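Side-chain contacts in conserved hypothetical protein, putative anti-sigma factor (Parabacteroides distasonis, PDB 4M0N), which probably acts as a membrane-bound FecR-family anti-sigma factor, with this chain comprising its C-terminal part, the FecR and FecR C-terminal regions: residues 160-165 with 171-176; 205-210 with 223-228. The protein carries 1 engineered substitution. All coordinates share one frame; numbering follows the deposited sequence.

Contact 1 (160-165 with 171-176)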
loop_
_atom_site.group_PDB
_atom_site.type_symbol
_atom_site.label_atom_id
_atom_site.label_comp_id
_atom_site.label_asym_id
_atom_site.label_seq_id
_atom_site.Cartn_x
_atom_site.Cartn_y
_atom_site.Cartn_z
ATOM N N LEU A 160 10.370 4.323 2.671
ATOM C CA LEU A 160 9.983 3.838 1.356
ATOM C C LEU A 160 10.774 2.584 1.083
ATOM O O LEU A 160 11.940 2.497 1.437
ATOM C CB LEU A 160 10.323 4.873 0.276
ATOM C CG LEU A 160 9.543 6.176 0.343
ATOM C CD1 LEU A 160 10.183 7.236 -0.549
ATOM C CD2 LEU A 160 8.084 5.959 -0.046
ATOM N N TYR A 161 10.123 1.595 0.480
ATOM C CA TYR A 161 10.809 0.379 0.098
ATOM C C TYR A 161 10.391 0.011 -1.318
ATOM O O TYR A 161 9.190 -0.172 -1.589
ATOM C CB TYR A 161 10.427 -0.746 1.064
ATOM C CG TYR A 161 10.909 -2.118 0.650
ATOM C CD1 TYR A 161 12.248 -2.358 0.351
ATOM C CD2 TYR A 161 10.024 -3.174 0.551
ATOM C CE1 TYR A 161 12.680 -3.626 -0.015
ATOM C CE2 TYR A 161 10.446 -4.440 0.197
ATOM C CZ TYR A 161 11.770 -4.666 -0.080
ATOM O OH TYR A 161 12.192 -5.916 -0.446
ATOM N N PHE A 162 11.379 -0.090 -2.199
ATOM C CA PHE A 162 11.125 -0.477 -3.583
ATOM C C PHE A 162 11.938 -1.714 -3.872
ATOM O O PHE A 162 13.116 -1.783 -3.564
ATOM C CB PHE A 162 11.463 0.652 -4.554
ATOM C CG PHE A 162 10.806 1.964 -4.205
ATOM C CD1 PHE A 162 9.429 2.048 -4.025
ATOM C CD2 PHE A 162 11.569 3.112 -4.053
ATOM C CE1 PHE A 162 8.816 3.256 -3.707
ATOM C CE2 PHE A 162 10.960 4.318 -3.736
ATOM C CZ PHE A 162 9.592 4.393 -3.565
ATOM N N ASN A 163 11.275 -2.716 -4.413
ATOM C CA ASN A 163 11.944 -3.934 -4.811
ATOM C C ASN A 163 11.413 -4.289 -6.178
ATOM O O ASN A 163 10.341 -4.855 -6.297
ATOM C CB ASN A 163 11.693 -5.040 -3.799
ATOM C CG ASN A 163 12.377 -6.348 -4.175
ATOM O OD1 ASN A 163 13.351 -6.373 -4.942
ATOM N ND2 ASN A 163 11.878 -7.443 -3.624
ATOM N N ARG A 164 12.174 -3.922 -7.212
ATOM C CA ARG A 164 11.718 -4.069 -8.600
ATOM C C ARG A 164 10.328 -3.459 -8.764
ATOM O O ARG A 164 9.420 -4.014 -9.409
ATOM C CB ARG A 164 11.743 -5.544 -9.038
ATOM C CG ARG A 164 11.801 -5.703 -10.553
ATOM C CD ARG A 164 12.070 -7.139 -10.984
ATOM N NE ARG A 164 12.423 -7.172 -12.405
ATOM C CZ ARG A 164 11.556 -7.061 -13.411
ATOM N NH1 ARG A 164 10.251 -6.931 -13.180
ATOM N NH2 ARG A 164 11.999 -7.090 -14.666
ATOM N N THR A 165 10.153 -2.295 -8.149
ATOM C CA THR A 165 8.891 -1.607 -8.206
ATOM C C THR A 165 8.831 -0.802 -9.482
ATOM O O THR A 165 9.779 -0.081 -9.792
ATOM C CB THR A 165 8.736 -0.656 -7.005
ATOM O OG1 THR A 165 8.860 -1.416 -5.806
ATOM C CG2 THR A 165 7.398 0.035 -7.029
ATOM N N ILE A 171 6.052 6.572 -8.403
ATOM C CA ILE A 171 5.622 7.961 -8.471
ATOM C C ILE A 171 4.317 8.185 -7.722
ATOM O O ILE A 171 4.139 9.209 -7.080
ATOM C CB ILE A 171 5.513 8.443 -9.936
ATOM C CG1 ILE A 171 6.920 8.592 -10.515
ATOM C CG2 ILE A 171 4.715 9.727 -10.037
ATOM C CD1 ILE A 171 6.908 8.772 -12.010
ATOM N N HIS A 172 3.397 7.232 -7.789
ATOM C CA HIS A 172 2.173 7.373 -6.996
ATOM C C HIS A 172 2.477 7.371 -5.489
ATOM O O HIS A 172 1.947 8.190 -4.757
ATOM C CB HIS A 172 1.215 6.257 -7.342
ATOM C CG HIS A 172 0.467 6.488 -8.612
ATOM N ND1 HIS A 172 -0.792 5.971 -8.840
ATOM C CD2 HIS A 172 0.786 7.208 -9.712
ATOM C CE1 HIS A 172 -1.211 6.354 -10.036
ATOM N NE2 HIS A 172 -0.271 7.104 -10.588
ATOM N N ASP A 173 3.369 6.492 -5.040
ATOM C CA ASP A 173 3.787 6.486 -3.636
ATOM C C ASP A 173 4.389 7.816 -3.226
ATOM O O ASP A 173 4.116 8.343 -2.126
ATOM C CB ASP A 173 4.833 5.415 -3.342
ATOM C CG ASP A 173 4.285 4.010 -3.397
ATOM O OD1 ASP A 173 3.059 3.831 -3.404
ATOM O OD2 ASP A 173 5.119 3.082 -3.397
ATOM N N LEU A 174 5.237 8.368 -4.091
ATOM C CA LEU A 174 5.864 9.653 -3.781
ATOM C C LEU A 174 4.852 10.783 -3.718
ATOM O O LEU A 174 4.860 11.595 -2.763
ATOM C CB LEU A 174 6.969 9.988 -4.781
ATOM C CG LEU A 174 8.155 9.013 -4.885
ATOM C CD1 LEU A 174 9.170 9.559 -5.881
ATOM C CD2 LEU A 174 8.816 8.718 -3.556
ATOM N N GLU A 175 3.962 10.836 -4.700
ATOM C CA GLU A 175 2.926 11.860 -4.685
ATOM C C GLU A 175 2.105 11.830 -3.408
ATOM O O GLU A 175 1.817 12.866 -2.789
ATOM C CB GLU A 175 1.967 11.712 -5.868
ATOM C CG GLU A 175 2.560 11.971 -7.223
ATOM C CD GLU A 175 1.494 11.918 -8.294
ATOM O OE1 GLU A 175 0.964 10.810 -8.535
ATOM O OE2 GLU A 175 1.209 12.977 -8.874
ATOM N N ARG A 176 1.735 10.629 -2.982
ATOM C CA ARG A 176 0.946 10.479 -1.781
ATOM C C ARG A 176 1.706 10.785 -0.481
ATOM O O ARG A 176 1.165 11.404 0.435
ATOM C CB ARG A 176 0.390 9.060 -1.728
ATOM C CG ARG A 176 -0.688 8.845 -2.755
ATOM C CD ARG A 176 -1.398 7.513 -2.526
ATOM N NE ARG A 176 -0.523 6.393 -2.829
ATOM C CZ ARG A 176 -0.592 5.628 -3.921
ATOM N NH1 ARG A 176 -1.493 5.842 -4.850
ATOM N NH2 ARG A 176 0.288 4.642 -4.091
#
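L160 and L174 make the tight part of this contact: L160 CD1 lies 3.6 Å from L174 CD2. The two side chains cross at about a right angle. The backbones are farther apart. Strand 160-162 and helix 171-176 run almost exactly antiparallel (176°) with axes 10.6 Å apart at closest, and side chains fill the interval. F162, also turned toward the helix, makes a slacker approach to the same methyl, with its CZ 4.4 Å from L174 CD2. Its closer neighbour is polar: D173 OD2 sits at the ring edge, 3.7 Å from F162 CE1, with carboxylate and ring only 12° from coplanar. This edge-on placement sets an electronegative oxygen against the electropositive rim rather than over the pi face.

The partly exposed D173 forms the more open, polar side of the contact, yet it is firmly held. With CG anti to its carbonyl carbon (chi1 -70°), OD2 is brought to the edge of F162 while OD1 takes a salt bridge from R176 NH2 at 3.0 Å, one turn along the helix. The same oxygen pairs with K99, so two cations probably favour the ionised form. Replacing D173 by an alanine would probably leave K99 and R176 NH2 without this shared carboxylate and open a gap at the F162 edge.

The arrangement is a strand-to-helix connection of the FecR C-terminal region, in which the helix directly follows the strand and folds back over it. Strand 193-199 pairs with 159-166 and brings I194 against F162, while L174 also packs on L203, V206 and L207 of helix 203-214, and meets I182 of strand 182-184.

Contact 2 (205-210 with 223-228)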
loop_
_atom_site.group_PDB
_atom_site.type_symbol
_atom_site.label_atom_id
_atom_site.label_comp_id
_atom_site.label_asym_id
_atom_site.label_seq_id
_atom_site.Cartn_x
_atom_site.Cartn_y
_atom_site.Cartn_z
ATOM N N ALA A 205 15.880 14.083 -2.285
ATOM C CA ALA A 205 16.850 12.994 -2.085
ATOM C C ALA A 205 16.425 11.688 -2.732
ATOM O O ALA A 205 17.239 10.935 -3.296
ATOM C CB ALA A 205 17.045 12.773 -0.589
ATOM N N VAL A 206 15.134 11.383 -2.616
ATOM C CA VAL A 206 14.628 10.181 -3.226
ATOM C C VAL A 206 14.721 10.288 -4.738
ATOM O O VAL A 206 15.162 9.348 -5.377
ATOM C CB VAL A 206 13.193 9.853 -2.801
ATOM C CG1 VAL A 206 12.728 8.626 -3.567
ATOM C CG2 VAL A 206 13.109 9.623 -1.287
ATOM N N LEU A 207 14.348 11.440 -5.297
ATOM C CA LEU A 207 14.459 11.642 -6.737
ATOM C C LEU A 207 15.921 11.609 -7.227
ATOM O O LEU A 207 16.197 11.025 -8.262
ATOM C CB LEU A 207 13.759 12.926 -7.169
ATOM C CG LEU A 207 12.239 12.914 -6.925
ATOM C CD1 LEU A 207 11.680 14.300 -7.199
ATOM C CD2 LEU A 207 11.568 11.866 -7.797
ATOM N N ASN A 208 16.847 12.171 -6.455
ATOM C CA ASN A 208 18.280 12.059 -6.784
ATOM C C ASN A 208 18.757 10.606 -6.823
ATOM O O ASN A 208 19.515 10.200 -7.715
ATOM C CB ASN A 208 19.144 12.860 -5.789
ATOM C CG ASN A 208 18.859 14.346 -5.817
ATOM O OD1 ASN A 208 18.358 14.884 -6.802
ATOM N ND2 ASN A 208 19.205 15.029 -4.731
ATOM N N ALA A 209 18.305 9.813 -5.866
ATOM C CA ALA A 209 18.668 8.406 -5.817
ATOM C C ALA A 209 18.145 7.657 -7.030
ATOM O O ALA A 209 18.827 6.792 -7.579
ATOM C CB ALA A 209 18.157 7.781 -4.543
ATOM N N ILE A 210 16.928 7.993 -7.447
ATOM C CA ILE A 210 16.362 7.442 -8.666
ATOM C C ILE A 210 17.168 7.885 -9.869
ATOM O O ILE A 210 17.441 7.068 -10.742
ATOM C CB ILE A 210 14.884 7.848 -8.826
ATOM C CG1 ILE A 210 14.049 7.084 -7.809
ATOM C CG2 ILE A 210 14.356 7.520 -10.205
ATOM C CD1 ILE A 210 12.698 7.688 -7.557
ATOM N N SER A 223 3.733 24.116 -9.134
ATOM C CA SER A 223 3.120 23.049 -8.334
ATOM C C SER A 223 3.157 21.666 -9.002
ATOM O O SER A 223 2.307 20.812 -8.723
ATOM C CB SER A 223 1.670 23.403 -7.982
ATOM O OG SER A 223 0.793 23.099 -9.056
ATOM N N ARG A 224 4.129 21.455 -9.877
ATOM C CA ARG A 224 4.238 20.217 -10.626
ATOM C C ARG A 224 5.709 19.831 -10.652
ATOM O O ARG A 224 6.559 20.685 -10.915
ATOM C CB ARG A 224 3.727 20.443 -12.052
ATOM C CG ARG A 224 3.122 19.225 -12.722
ATOM C CD ARG A 224 2.739 19.543 -14.159
ATOM N NE ARG A 224 1.626 18.719 -14.634
ATOM C CZ ARG A 224 1.090 18.792 -15.853
ATOM N NH1 ARG A 224 1.556 19.655 -16.754
ATOM N NH2 ARG A 224 0.077 17.995 -16.176
ATOM N N ILE A 225 6.016 18.575 -10.340
ATOM C CA ILE A 225 7.319 18.027 -10.669
ATOM C C ILE A 225 7.141 17.133 -11.883
ATOM O O ILE A 225 6.253 16.281 -11.907
ATOM C CB ILE A 225 7.955 17.218 -9.517
ATOM C CG1 ILE A 225 8.284 18.138 -8.347
ATOM C CG2 ILE A 225 9.225 16.522 -9.993
ATOM C CD1 ILE A 225 8.826 17.413 -7.144
ATOM N N VAL A 226 7.997 17.339 -12.882
ATOM C CA VAL A 226 7.984 16.557 -14.124
ATOM C C VAL A 226 9.251 15.713 -14.216
ATOM O O VAL A 226 10.352 16.223 -14.038
ATOM C CB VAL A 226 7.917 17.473 -15.355
ATOM C CG1 VAL A 226 7.901 16.645 -16.637
ATOM C CG2 VAL A 226 6.699 18.394 -15.278
ATOM N N LEU A 227 9.092 14.419 -14.471
ATOM C CA LEU A 227 10.229 13.517 -14.622
ATOM C C LEU A 227 10.513 13.344 -16.097
ATOM O O LEU A 227 9.587 13.321 -16.910
ATOM C CB LEU A 227 9.948 12.145 -14.007
ATOM C CG LEU A 227 9.659 12.100 -12.506
ATOM C CD1 LEU A 227 9.564 10.661 -11.997
ATOM C CD2 LEU A 227 10.712 12.871 -11.716
ATOM N N TYR A 228 11.792 13.245 -16.441
ATOM C CA TYR A 228 12.185 13.135 -17.837
ATOM C C TYR A 228 13.525 12.414 -17.978
ATOM O O TYR A 228 14.118 11.981 -16.983
ATOM C CB TYR A 228 12.210 14.519 -18.486
ATOM C CG TYR A 228 13.305 15.409 -17.978
ATOM C CD1 TYR A 228 13.180 16.096 -16.770
ATOM C CD2 TYR A 228 14.475 15.594 -18.726
ATOM C CE1 TYR A 228 14.204 16.923 -16.313
ATOM C CE2 TYR A 228 15.493 16.407 -18.280
ATOM C CZ TYR A 228 15.361 17.069 -17.079
ATOM O OH TYR A 228 16.405 17.861 -16.673
#
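L207 on helix 203-214 and L227 on strand 224-228 form the nearest backbone pair, their CA atoms 9.1 Å apart, a spacing that leaves the join to side chains. L207 spans it with both of its methyls, each meeting a different strand residue. L207 CD2 lies 4.1 Å from L227 CD2, and these two leucines cross at about a right angle. L207 CD1 takes the second partner, I225, whose CD1 is 4.2 Å away. The helix thus offers one branched residue to two strand residues placed two apart, hence on the same face of the sheet. L207 leaves its backbone toward the strand, and with CG anti to the carbonyl carbon (chi1 -64°) its two methyls are placed at I225 and L227.

Around this pairing, L207 and L227 both pack on Y218 of strand 217-221, and L227 also meets I182 and L184 of strand 182-184. The contact therefore packs helix 203-214 on one face of the three-stranded sheet in which 224-228 is the middle strand. Every touching group here is an aliphatic methyl, and 115 Å² is buried in all: a modest apolar contact, buried at L207 and L227 but partly exposed at I225, probably favoured by exclusion of water, without directional bonds to fix its register.

Overall arrangement
Contacts 1 and 2 belong to the same FecR C-terminal region, follow each other along the chain and have centres 12 Å apart. Their hydrophobic interiors are continuous: L174 CD1 of contact 1 lies 3.8 Å from L207 CD2 of contact 2, and V206 of helix 203-214 packs on both leucines of contact 1, its CG2 3.8 Å from L160 CD1. Helices 167-178 and 203-214 thus pack side by side, both touching strand 159-166 through L160, and I171 CD1 reaches strand 224-228 at L227 CD1, 3.3 Å away. Contact 1 is nearer the metal: the D173 side chain, not a ligand, is about 11 Å from a bound magnesium ion and about 10 Å from G46, a magnesium-binding residue. Contact 2 lies away from this site.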